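PDB 4G29: secreted effector protein sseI from Salmonella enterica subsp. enterica serovar Typhimurium, which is a virulence factor whose catalytic domain belongs to the cysteine protease superfamily and probably modifies host proteins through a papain-like active site. Local coordinates for residues 23-28 with 50-55. Residues are numbered along the deposited sequence; the frame is centred on the assembly and turned at random.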
ATOM      1  N   GLU A  23       7.834  -2.440  16.352  1.00 27.79           N
ATOM      2  CA  GLU A  23       8.881  -1.987  17.251  1.00 30.24           C
ATOM      3  C   GLU A  23      10.282  -2.274  16.739  1.00 28.48           C
ATOM      4  O   GLU A  23      11.212  -1.448  16.875  1.00 26.66           O
ATOM      5  CB  GLU A  23       8.689  -2.661  18.616  1.00 33.32           C
ATOM      6  CG  GLU A  23       7.519  -2.086  19.378  1.00 40.06           C
ATOM      7  CD  GLU A  23       7.592  -0.560  19.495  1.00 48.12           C
ATOM      8  OE1 GLU A  23       8.691  -0.029  19.835  1.00 51.35           O
ATOM      9  OE2 GLU A  23       6.544   0.097  19.235  1.00 53.95           O
ATOM     10  N   GLU A  24      10.454  -3.471  16.183  1.00 28.38           N
ATOM     11  CA  GLU A  24      11.744  -3.877  15.662  1.00 29.23           C
ATOM     12  C   GLU A  24      12.153  -3.004  14.460  1.00 26.65           C
ATOM     13  O   GLU A  24      13.288  -2.545  14.365  1.00 25.88           O
ATOM     14  CB  GLU A  24      11.635  -5.349  15.296  1.00 30.71           C
ATOM     15  CG  GLU A  24      12.889  -6.055  15.161  1.00 35.91           C
ATOM     16  CD  GLU A  24      12.671  -7.543  14.949  1.00 38.49           C
ATOM     17  OE1 GLU A  24      11.525  -8.076  15.176  1.00 38.56           O
ATOM     18  OE2 GLU A  24      13.686  -8.152  14.535  1.00 43.94           O
ATOM     19  N   LEU A  25      11.205  -2.738  13.572  1.00 24.51           N
ATOM     20  CA  LEU A  25      11.460  -1.815  12.466  1.00 22.83           C
ATOM     21  C   LEU A  25      11.886  -0.437  12.988  1.00 23.77           C
ATOM     22  O   LEU A  25      12.834   0.218  12.466  1.00 23.24           O
ATOM     23  CB  LEU A  25      10.229  -1.712  11.569  1.00 22.32           C
ATOM     24  CG  LEU A  25      10.047  -2.932  10.702  1.00 22.07           C
ATOM     25  CD1 LEU A  25       8.580  -2.935  10.269  1.00 26.34           C
ATOM     26  CD2 LEU A  25      11.028  -2.917   9.508  1.00 22.66           C
ATOM     27  N   LYS A  26      11.220   0.015  14.039  1.00 24.16           N
ATOM     28  CA  LYS A  26      11.503   1.312  14.589  1.00 25.63           C
ATOM     29  C   LYS A  26      12.811   1.413  15.407  1.00 26.24           C
ATOM     30  O   LYS A  26      13.291   2.524  15.677  1.00 27.78           O
ATOM     31  CB  LYS A  26      10.330   1.819  15.397  1.00 26.74           C
ATOM     32  CG  LYS A  26       9.163   2.203  14.529  1.00 27.62           C
ATOM     33  CD  LYS A  26       7.881   2.283  15.320  1.00 31.80           C
ATOM     34  CE  LYS A  26       7.823   3.434  16.238  1.00 33.16           C
ATOM     35  NZ  LYS A  26       6.521   3.475  16.866  1.00 37.51           N
ATOM     36  N   GLN A  27      13.404   0.277  15.732  1.00 28.50           N
ATOM     37  CA  GLN A  27      14.774   0.239  16.266  1.00 28.80           C
ATOM     38  C   GLN A  27      15.835   0.634  15.232  1.00 28.50           C
ATOM     39  O   GLN A  27      17.036   0.840  15.556  1.00 28.89           O
ATOM     40  CB  GLN A  27      15.090  -1.164  16.825  1.00 31.05           C
ATOM     41  CG  GLN A  27      14.288  -1.519  18.076  1.00 35.20           C
ATOM     42  CD  GLN A  27      14.325  -3.019  18.460  1.00 43.81           C
ATOM     43  OE1 GLN A  27      15.015  -3.849  17.835  1.00 47.25           O
ATOM     44  NE2 GLN A  27      13.564  -3.365  19.498  1.00 49.03           N
ATOM     45  N   ASN A  28      15.450   0.633  13.980  1.00 24.69           N
ATOM     46  CA  ASN A  28      16.343   1.116  12.936  1.00 24.81           C
ATOM     47  C   ASN A  28      16.113   2.619  12.796  1.00 23.97           C
ATOM     48  O   ASN A  28      15.019   3.043  12.433  1.00 21.68           O
ATOM     49  CB  ASN A  28      16.018   0.436  11.621  1.00 22.97           C
ATOM     50  CG  ASN A  28      16.922   0.901  10.493  1.00 24.81           C
ATOM     51  OD1 ASN A  28      16.700   1.950   9.912  1.00 22.28           O
ATOM     52  ND2 ASN A  28      17.946   0.142  10.193  1.00 22.90           N
ATOM     53  N   SER A  50      10.797  -5.499   2.589  1.00 19.14           N
ATOM     54  CA  SER A  50      10.942  -6.863   2.029  1.00 19.05           C
ATOM     55  C   SER A  50      12.079  -7.639   2.705  1.00 20.30           C
ATOM     56  O   SER A  50      11.911  -8.820   3.078  1.00 20.89           O
ATOM     57  CB  SER A  50      11.208  -6.773   0.521  1.00 20.82           C
ATOM     58  OG  SER A  50      11.446  -8.067  -0.007  1.00 25.90           O
ATOM     59  N   ASN A  51      13.261  -7.011   2.843  1.00 18.81           N
ATOM     60  CA  ASN A  51      14.370  -7.692   3.530  1.00 21.39           C
ATOM     61  C   ASN A  51      13.960  -8.134   4.937  1.00 21.46           C
ATOM     62  O   ASN A  51      14.298  -9.226   5.372  1.00 22.19           O
ATOM     63  CB  ASN A  51      15.577  -6.759   3.619  1.00 21.79           C
ATOM     64  CG  ASN A  51      16.239  -6.513   2.274  1.00 21.23           C
ATOM     65  OD1 ASN A  51      15.900  -7.154   1.257  1.00 22.69           O
ATOM     66  ND2 ASN A  51      17.175  -5.570   2.243  1.00 20.69           N
ATOM     67  N   PHE A  52      13.287  -7.237   5.645  1.00 21.01           N
ATOM     68  CA  PHE A  52      12.806  -7.502   6.995  1.00 20.94           C
ATOM     69  C   PHE A  52      11.874  -8.720   7.027  1.00 21.75           C
ATOM     70  O   PHE A  52      12.036  -9.638   7.836  1.00 24.88           O
ATOM     71  CB  PHE A  52      12.109  -6.280   7.586  1.00 20.82           C
ATOM     72  CG  PHE A  52      11.632  -6.499   8.986  1.00 22.76           C
ATOM     73  CD1 PHE A  52      12.496  -6.371  10.053  1.00 26.17           C
ATOM     74  CD2 PHE A  52      10.322  -6.908   9.238  1.00 26.21           C
ATOM     75  CE1 PHE A  52      12.037  -6.608  11.349  1.00 29.06           C
ATOM     76  CE2 PHE A  52       9.886  -7.181  10.525  1.00 25.66           C
ATOM     77  CZ  PHE A  52      10.734  -7.007  11.566  1.00 28.06           C
HETATM   78  N   MSE A  53      10.871  -8.692   6.169  1.00 22.63           N
HETATM   79  CA  MSE A  53       9.898  -9.765   6.099  1.00 22.69           C
HETATM   80  C   MSE A  53      10.537 -11.112   5.766  1.00 24.05           C
HETATM   81  O   MSE A  53      10.214 -12.149   6.401  1.00 25.70           O
HETATM   82  CB  MSE A  53       8.799  -9.381   5.077  1.00 21.49           C
HETATM   83  CG  MSE A  53       7.961  -8.162   5.494  1.00 23.58           C
HETATM   84 SE   MSE A  53       6.700  -7.780   4.098  1.00 28.00          SE
HETATM   85  CE  MSE A  53       5.666  -9.347   4.203  1.00 24.34           C
ATOM     86  N   ASN A  54      11.491 -11.114   4.856  1.00 24.06           N
ATOM     87  CA  ASN A  54      12.142 -12.320   4.418  1.00 27.36           C
ATOM     88  C   ASN A  54      12.915 -12.902   5.578  1.00 28.98           C
ATOM     89  O   ASN A  54      12.873 -14.097   5.844  1.00 30.26           O
ATOM     90  CB  ASN A  54      13.035 -12.049   3.210  1.00 27.66           C
ATOM     91  CG  ASN A  54      13.897 -13.209   2.874  1.00 34.41           C
ATOM     92  OD1 ASN A  54      13.434 -14.201   2.322  1.00 38.59           O
ATOM     93  ND2 ASN A  54      15.176 -13.102   3.203  1.00 39.06           N
ATOM     94  N   GLU A  55      13.580 -12.034   6.318  1.00 29.10           N
ATOM     95  CA  GLU A  55      14.385 -12.526   7.417  1.00 32.38           C
ATOM     96  C   GLU A  55      13.492 -13.032   8.595  1.00 32.01           C
ATOM     97  O   GLU A  55      13.889 -13.860   9.384  1.00 35.52           O
ATOM     98  CB  GLU A  55      15.384 -11.457   7.810  1.00 32.93           C
ATOM     99  CG  GLU A  55      16.572 -12.046   8.557  1.00 35.33           C
ATOM    100  CD  GLU A  55      16.334 -12.071  10.030  1.00 40.92           C
ATOM    101  OE1 GLU A  55      15.459 -11.272  10.477  1.00 40.65           O
ATOM    102  OE2 GLU A  55      16.995 -12.883  10.732  1.00 34.96           O
TER
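A single aromatic side chain bridges two helices in this small, mostly apolar contact: F52, near the C-terminal end of helix 42-55, reaches across to L25 and E24 in the last turn of helix 18-26, at the periphery of the domain. L25 CA and F52 CA lie 8.0 Å apart, a spacing that a single layer of side chains fills, and the flat phenyl ring supplies most of it from the side of helix 42-55. With CG anti to the backbone N (chi1 -178°), the ring of F52 extends toward the other helix. L25, a buried branched residue, lays its CD2 methyl over one face of the ring in a CH-pi contact, 3.9 Å from the centroid and displaced toward the CG side, where L25 CD2 lies 3.7 Å from F52 CG. Helix 42-55 follows the pattern of papain-like folds, in which a helix begins at the presumed nucleophilic cysteine, here probably C42, and packs on the antiparallel sheet; F52 and M53, a selenomethionine, both touch F94 of strand 90-95. E24 takes the rim of the ring instead: its extended chain brings E24 CD to 3.8 Å from F52 CE1, with the carboxylate plane turned 81° from the ring. Glutamate fits here because its methylene groups can border the phenyl edge while OE2 forms a salt bridge with K56, whose positive charge probably offsets some repulsion between E24 OE2 and E55 OE1, 5.4 Å apart.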